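Lmo2125 protein (Listeria monocytogenes serovar 1/2a, PDB 5TU0) binds maltose and, as a lipoprotein of the solute-binding family, probably hands the sugar to a membrane transporter for uptake. Local coordinates at residues Tyr167-Gly172 with Ile199-Lys204; Glu114-Tyr119 with Asp162-Tyr167. The protein carries 2 engineered substitutions. One frame throughout, in Å; residues are numbered along the deposited sequence. Where two conformers were deposited one is given.

Helix 163-172 takes part in both contacts, meeting the binding site at its start and the body of a lobe at its end. In contact 2 its first turn meets the segment 114-119 of the long strand 105-121 beside the bound sugar; in contact 1 its last turn packs on helix 193-208. The contacts share Y167 in sequence, their centres are about 12 Å apart, and they follow in series along the chain, contact 2 closing before contact 1 opens. The centre of contact 2 lies about 8 Å from the centre of the chain and that of contact 1 about 18 Å, so the helix leads outward from the maltose cleft into the surrounding helical layer.

Contact 1 (Tyr167-Gly172 with Ile199-Lys204); sequences YGLLAG and ITYATK
L169 turns its CG opposite the backbone nitrogen (chi1 172°), which sends both methyls across to helix 193-208, whereas L170 has CG beside its own nitrogen (chi1 -81°) and comes in from the flank, only the end of its chain closing on I199. Two consecutive leucines thus reach different parts of the same neighbour. The branches of L169 divide the work. Its CD2 sits against CB of A202 at 3.7 Å, the closest touch between the two segments, and the small alanine lets the leucine approach the helix backbone there. Its CD1 lies 4.0 Å from CD2 of Y201, with the two side chains crossing at about a right angle.

L170 pairs with I199, where the CA atoms of the segments come nearest each other, at 6.6 Å. The leucine CD2 is 4.0 Å from the isoleucine CG1, while the other methyl, CD1, rests near the backbone nitrogen of I199. Although the CB of I199 points away from the leucines, its CG1 still meets L170. I199 also touches L358 and A373, from helices 348-363 and 369-387.

The side chains meet through carbon alone, with no polar bond between the two segments. The polar end of Y201 is held beyond the interface, its OH hydrogen-bonded to E136 OE2 and to W205 NE1. Within helix 193-208, I199 O accepts from both T203 N and T203 OG1, the latter at 2.9 Å and coming from above the carbonyl plane.

The axes of the two segments approach to 9.7 Å, their directions differing by 130°. The arrangement is the packing of two inclined helices, side chain against side chain, within one lobe of the two-lobed alpha/beta fold of solute-binding proteins.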
loop_
_atom_site.group_PDB
_atom_site.type_symbol
_atom_site.label_atom_id
_atom_site.label_comp_id
_atom_site.label_asym_id
_atom_site.label_seq_id
_atom_site.Cartn_x
_atom_site.Cartn_y
_atom_site.Cartn_z
ATOM N N TYR A 167 -8.504 -0.308 7.677
ATOM C CA TYR A 167 -9.341 -0.934 6.649
ATOM C C TYR A 167 -9.277 -2.452 6.652
ATOM O O TYR A 167 -10.312 -3.114 6.605
ATOM C CB TYR A 167 -9.033 -0.422 5.242
ATOM C CG TYR A 167 -9.832 -1.192 4.221
ATOM C CD1 TYR A 167 -11.219 -1.075 4.176
ATOM C CD2 TYR A 167 -9.224 -2.077 3.347
ATOM C CE1 TYR A 167 -11.966 -1.790 3.275
ATOM C CE2 TYR A 167 -9.975 -2.798 2.431
ATOM C CZ TYR A 167 -11.340 -2.643 2.402
ATOM O OH TYR A 167 -12.103 -3.347 1.520
ATOM N N GLY A 168 -8.067 -3.007 6.724
ATOM C CA GLY A 168 -7.901 -4.445 6.737
ATOM C C GLY A 168 -8.572 -5.183 7.886
ATOM O O GLY A 168 -8.865 -6.365 7.767
ATOM N N LEU A 169 -8.842 -4.473 8.975
ATOM C CA LEU A 169 -9.544 -5.051 10.102
ATOM C C LEU A 169 -11.023 -5.167 9.733
ATOM O O LEU A 169 -11.649 -6.205 9.902
ATOM C CB LEU A 169 -9.377 -4.150 11.339
ATOM C CG LEU A 169 -10.195 -4.472 12.579
ATOM C CD1 LEU A 169 -9.871 -5.863 13.102
ATOM C CD2 LEU A 169 -9.969 -3.413 13.651
ATOM N N LEU A 170 -11.588 -4.066 9.244
ATOM C CA LEU A 170 -13.000 -4.062 8.840
ATOM C C LEU A 170 -13.218 -5.083 7.697
ATOM O O LEU A 170 -14.196 -5.830 7.683
ATOM C CB LEU A 170 -13.438 -2.656 8.403
ATOM C CG LEU A 170 -13.799 -1.650 9.494
ATOM C CD1 LEU A 170 -12.701 -1.447 10.516
ATOM C CD2 LEU A 170 -14.224 -0.351 8.829
ATOM N N ALA A 171 -12.272 -5.122 6.763
ATOM C CA ALA A 171 -12.385 -6.021 5.643
ATOM C C ALA A 171 -12.233 -7.490 6.083
ATOM O O ALA A 171 -12.883 -8.380 5.535
ATOM C CB ALA A 171 -11.359 -5.662 4.570
ATOM N N GLY A 172 -11.409 -7.734 7.102
ATOM C CA GLY A 172 -11.220 -9.103 7.607
ATOM C C GLY A 172 -12.520 -9.655 8.175
ATOM O O GLY A 172 -12.729 -10.878 8.212
ATOM N N ILE A 199 -15.118 -2.342 13.639
ATOM C CA ILE A 199 -15.071 -1.089 14.351
ATOM C C ILE A 199 -15.192 -1.369 15.855
ATOM O O ILE A 199 -14.452 -0.789 16.649
ATOM C CB ILE A 199 -16.167 -0.106 13.885
ATOM C CG1 ILE A 199 -15.977 0.243 12.398
ATOM C CG2 ILE A 199 -16.094 1.166 14.714
ATOM C CD1 ILE A 199 -17.146 0.994 11.811
ATOM N N THR A 200 -16.103 -2.283 16.216
ATOM C CA THR A 200 -16.330 -2.662 17.618
ATOM C C THR A 200 -15.064 -3.259 18.236
ATOM O O THR A 200 -14.707 -2.913 19.357
ATOM C CB THR A 200 -17.523 -3.646 17.746
ATOM O OG1 THR A 200 -18.691 -3.045 17.179
ATOM C CG2 THR A 200 -17.819 -3.999 19.208
ATOM N N TYR A 201 -14.397 -4.149 17.503
ATOM C CA TYR A 201 -13.147 -4.746 17.963
ATOM C C TYR A 201 -12.060 -3.677 18.178
ATOM O O TYR A 201 -11.369 -3.662 19.221
ATOM C CB TYR A 201 -12.654 -5.828 17.002
ATOM C CG TYR A 201 -11.461 -6.534 17.536
ATOM C CD1 TYR A 201 -11.587 -7.460 18.587
ATOM C CD2 TYR A 201 -10.179 -6.265 17.041
ATOM C CE1 TYR A 201 -10.482 -8.096 19.103
ATOM C CE2 TYR A 201 -9.062 -6.909 17.563
ATOM C CZ TYR A 201 -9.219 -7.821 18.581
ATOM O OH TYR A 201 -8.102 -8.452 19.111
ATOM N N ALA A 202 -11.928 -2.773 17.224
ATOM C CA ALA A 202 -10.950 -1.677 17.348
ATOM C C ALA A 202 -11.214 -0.809 18.581
ATOM O O ALA A 202 -10.286 -0.429 19.296
ATOM C CB ALA A 202 -10.937 -0.810 16.089
ATOM N N THR A 203 -12.490 -0.521 18.822
ATOM C CA THR A 203 -12.894 0.320 19.919
ATOM C C THR A 203 -12.467 -0.294 21.264
ATOM O O THR A 203 -12.114 0.448 22.187
ATOM C CB THR A 203 -14.415 0.599 19.837
ATOM O OG1 THR A 203 -14.703 1.283 18.591
ATOM C CG2 THR A 203 -14.895 1.463 20.973
ATOM N N LYS A 204 -12.476 -1.624 21.359
ATOM C CA LYS A 204 -12.056 -2.302 22.604
ATOM C C LYS A 204 -10.580 -1.992 22.892
ATOM O O LYS A 204 -10.205 -1.736 24.043
ATOM C CB LYS A 204 -12.260 -3.822 22.530
ATOM C CG LYS A 204 -13.683 -4.317 22.296
ATOM C CD LYS A 204 -14.637 -4.027 23.436
ATOM C CE LYS A 204 -16.001 -4.663 23.174
ATOM N NZ LYS A 204 -17.023 -4.173 24.150
#

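Contact 2 (Glu114-Tyr119 with Asp162-Tyr167); sequences ETLVLY and DFYFSY. With GLC (alpha-D-glucopyranose), chain B.
A single water ties the hydroxyl of Y164 to the backbone of L116, while the sugar packs on a face of the tyrosine ring. The water accepts from the backbone N of L116 at 3.3 Å and is also hydrogen-bonded to Y164 OH at 3.1 Å, which should help to fix where the end of the ring lies. Beside this polar bridge the same residues touch through carbon, L116 CD2 standing 4.1 Å from Y164 CE2 as the two side chains slant past each other.

The torsion of Y164 extends the ring opposite its backbone nitrogen (chi1 -177°), alongside the alpha-glucose unit, face toward it. Sugar C4 lies over the ring, 3.9 Å from Y164 CD1, and the sugar's O5 sits over the same face toward the rim. Packing of a pyranose on an aromatic side chain is a hallmark of maltose-binding proteins, whose ligand lies in the cleft between two lobes. E114, from the other segment, also belongs to this pocket and is in contact with the second glucose unit of maltose.

The other methyl of L116, CD1, approaches F165 CD2 to 3.8 Å, at about a right angle between the side chains, and L237 of strand 235-238 touches both residues. At the start of the helix D162 acts as N-cap: its OD1 accepts from Y164 N at 2.9 Å on the anti side of the carboxylate, while OD2 forms a salt bridge with K159.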
loop_
_atom_site.group_PDB
_atom_site.type_symbol
_atom_site.label_atom_id
_atom_site.label_comp_id
_atom_site.label_asym_id
_atom_site.label_seq_id
_atom_site.Cartn_x
_atom_site.Cartn_y
_atom_site.Cartn_z
ATOM N N GLU A 114 3.392 -4.137 -2.254
ATOM C CA GLU A 114 3.617 -3.893 -0.846
ATOM C C GLU A 114 2.304 -3.860 -0.097
ATOM O O GLU A 114 1.262 -3.615 -0.679
ATOM C CB GLU A 114 4.418 -2.614 -0.595
ATOM C CG GLU A 114 3.822 -1.335 -1.129
ATOM C CD GLU A 114 4.526 -0.095 -0.586
ATOM O OE1 GLU A 114 5.648 -0.216 -0.007
ATOM O OE2 GLU A 114 3.943 1.003 -0.720
ATOM N N THR A 115 2.368 -4.160 1.189
ATOM C CA THR A 115 1.199 -4.103 2.022
ATOM C C THR A 115 1.696 -4.046 3.454
ATOM O O THR A 115 2.904 -4.175 3.712
ATOM C CB THR A 115 0.254 -5.313 1.811
ATOM O OG1 THR A 115 -0.968 -5.103 2.531
ATOM C CG2 THR A 115 0.878 -6.615 2.285
ATOM N N LEU A 116 0.768 -3.836 4.364
ATOM C CA LEU A 116 1.071 -3.782 5.777
ATOM C C LEU A 116 1.494 -5.144 6.318
ATOM O O LEU A 116 1.030 -6.185 5.864
ATOM C CB LEU A 116 -0.127 -3.257 6.565
ATOM C CG LEU A 116 -0.544 -1.812 6.333
ATOM C CD1 LEU A 116 -1.709 -1.475 7.257
ATOM C CD2 LEU A 116 0.602 -0.848 6.575
ATOM N N VAL A 117 2.361 -5.104 7.323
ATOM C CA VAL A 117 2.908 -6.293 7.942
ATOM C C VAL A 117 2.991 -6.062 9.450
ATOM O O VAL A 117 2.683 -4.966 9.936
ATOM C CB VAL A 117 4.322 -6.629 7.374
ATOM C CG1 VAL A 117 4.253 -6.924 5.875
ATOM C CG2 VAL A 117 5.317 -5.499 7.621
ATOM N N LEU A 118 3.391 -7.091 10.182
ATOM C CA LEU A 118 3.593 -6.963 11.632
ATOM C C LEU A 118 5.099 -6.935 11.928
ATOM O O LEU A 118 5.819 -7.909 11.639
ATOM C CB LEU A 118 2.981 -8.142 12.383
ATOM C CG LEU A 118 3.107 -8.052 13.907
ATOM C CD1 LEU A 118 2.057 -7.094 14.458
ATOM C CD2 LEU A 118 2.990 -9.410 14.579
ATOM N N TYR A 119 5.580 -5.819 12.466
ATOM C CA TYR A 119 6.968 -5.718 12.923
ATOM C C TYR A 119 6.962 -6.091 14.379
ATOM O O TYR A 119 6.019 -5.741 15.089
ATOM C CB TYR A 119 7.498 -4.293 12.837
ATOM C CG TYR A 119 7.795 -3.821 11.448
ATOM C CD1 TYR A 119 8.994 -4.158 10.834
ATOM C CD2 TYR A 119 6.905 -2.993 10.764
ATOM C CE1 TYR A 119 9.285 -3.721 9.558
ATOM C CE2 TYR A 119 7.194 -2.537 9.498
ATOM C CZ TYR A 119 8.384 -2.907 8.895
ATOM O OH TYR A 119 8.673 -2.481 7.633
ATOM N N ASP A 162 -6.278 5.873 11.524
ATOM C CA ASP A 162 -5.985 6.067 10.109
ATOM C C ASP A 162 -6.666 4.925 9.333
ATOM O O ASP A 162 -6.313 3.747 9.487
ATOM C CB ASP A 162 -4.460 6.068 9.912
ATOM C CG ASP A 162 -4.026 6.460 8.502
ATOM O OD1 ASP A 162 -4.724 6.137 7.526
ATOM O OD2 ASP A 162 -2.932 7.053 8.378
ATOM N N PHE A 163 -7.649 5.273 8.505
ATOM C CA PHE A 163 -8.372 4.273 7.731
ATOM C C PHE A 163 -7.468 3.418 6.859
ATOM O O PHE A 163 -7.775 2.265 6.610
ATOM C CB PHE A 163 -9.447 4.938 6.884
ATOM C CG PHE A 163 -10.268 3.983 6.096
ATOM C CD1 PHE A 163 -11.094 3.075 6.738
ATOM C CD2 PHE A 163 -10.278 4.036 4.701
ATOM C CE1 PHE A 163 -11.878 2.200 6.009
ATOM C CE2 PHE A 163 -11.063 3.158 3.975
ATOM C CZ PHE A 163 -11.861 2.249 4.632
ATOM N N TYR A 164 -6.348 3.963 6.398
ATOM C CA TYR A 164 -5.420 3.136 5.620
ATOM C C TYR A 164 -4.959 1.901 6.418
ATOM O O TYR A 164 -4.778 0.813 5.860
ATOM C CB TYR A 164 -4.224 3.957 5.126
ATOM C CG TYR A 164 -3.295 3.141 4.277
ATOM C CD1 TYR A 164 -3.553 2.937 2.926
ATOM C CD2 TYR A 164 -2.183 2.533 4.833
ATOM C CE1 TYR A 164 -2.702 2.161 2.152
ATOM C CE2 TYR A 164 -1.337 1.763 4.076
ATOM C CZ TYR A 164 -1.599 1.583 2.741
ATOM O OH TYR A 164 -0.741 0.805 2.011
ATOM N N PHE A 165 -4.749 2.087 7.716
ATOM C CA PHE A 165 -4.357 1.012 8.615
ATOM C C PHE A 165 -5.513 0.135 9.082
ATOM O O PHE A 165 -5.413 -1.098 9.062
ATOM C CB PHE A 165 -3.619 1.600 9.834
ATOM C CG PHE A 165 -2.238 2.070 9.516
ATOM C CD1 PHE A 165 -2.033 3.283 8.890
ATOM C CD2 PHE A 165 -1.136 1.299 9.852
ATOM C CE1 PHE A 165 -0.753 3.720 8.577
ATOM C CE2 PHE A 165 0.151 1.727 9.547
ATOM C CZ PHE A 165 0.346 2.936 8.911
ATOM N N SER A 166 -6.621 0.759 9.481
ATOM C CA SER A 166 -7.747 -0.001 9.988
ATOM C C SER A 166 -8.604 -0.702 8.949
ATOM O O SER A 166 -9.360 -1.611 9.313
ATOM C CB SER A 166 -8.649 0.881 10.858
ATOM O OG SER A 166 -9.242 1.897 10.077
ATOM N N TYR A 167 -8.504 -0.308 7.677
ATOM C CA TYR A 167 -9.341 -0.934 6.649
ATOM C C TYR A 167 -9.277 -2.452 6.652
ATOM O O TYR A 167 -10.312 -3.114 6.605
ATOM C CB TYR A 167 -9.033 -0.422 5.242
ATOM C CG TYR A 167 -9.832 -1.192 4.221
ATOM C CD1 TYR A 167 -11.219 -1.075 4.176
ATOM C CD2 TYR A 167 -9.224 -2.077 3.347
ATOM C CE1 TYR A 167 -11.966 -1.790 3.275
ATOM C CE2 TYR A 167 -9.975 -2.798 2.431
ATOM C CZ TYR A 167 -11.340 -2.643 2.402
ATOM O OH TYR A 167 -12.103 -3.347 1.520
HETATM C C1 GLC B . 1.387 4.652 1.985
HETATM C C2 GLC B . 0.597 4.280 0.727
HETATM C C3 GLC B . -0.388 5.377 0.340
HETATM C C4 GLC B . -1.270 5.725 1.537
HETATM C C5 GLC B . -0.396 6.127 2.723
HETATM C C6 GLC B . -1.247 6.485 3.941
HETATM O O2 GLC B . 1.494 4.034 -0.362
HETATM O O3 GLC B . -1.188 4.939 -0.765
HETATM O O4 GLC B . -2.182 6.779 1.203
HETATM O O5 GLC B . 0.500 5.052 3.043
HETATM O O6 GLC B . -0.443 6.519 5.129
HETATM O O HOH W 1 -1.603 -1.991 3.054
#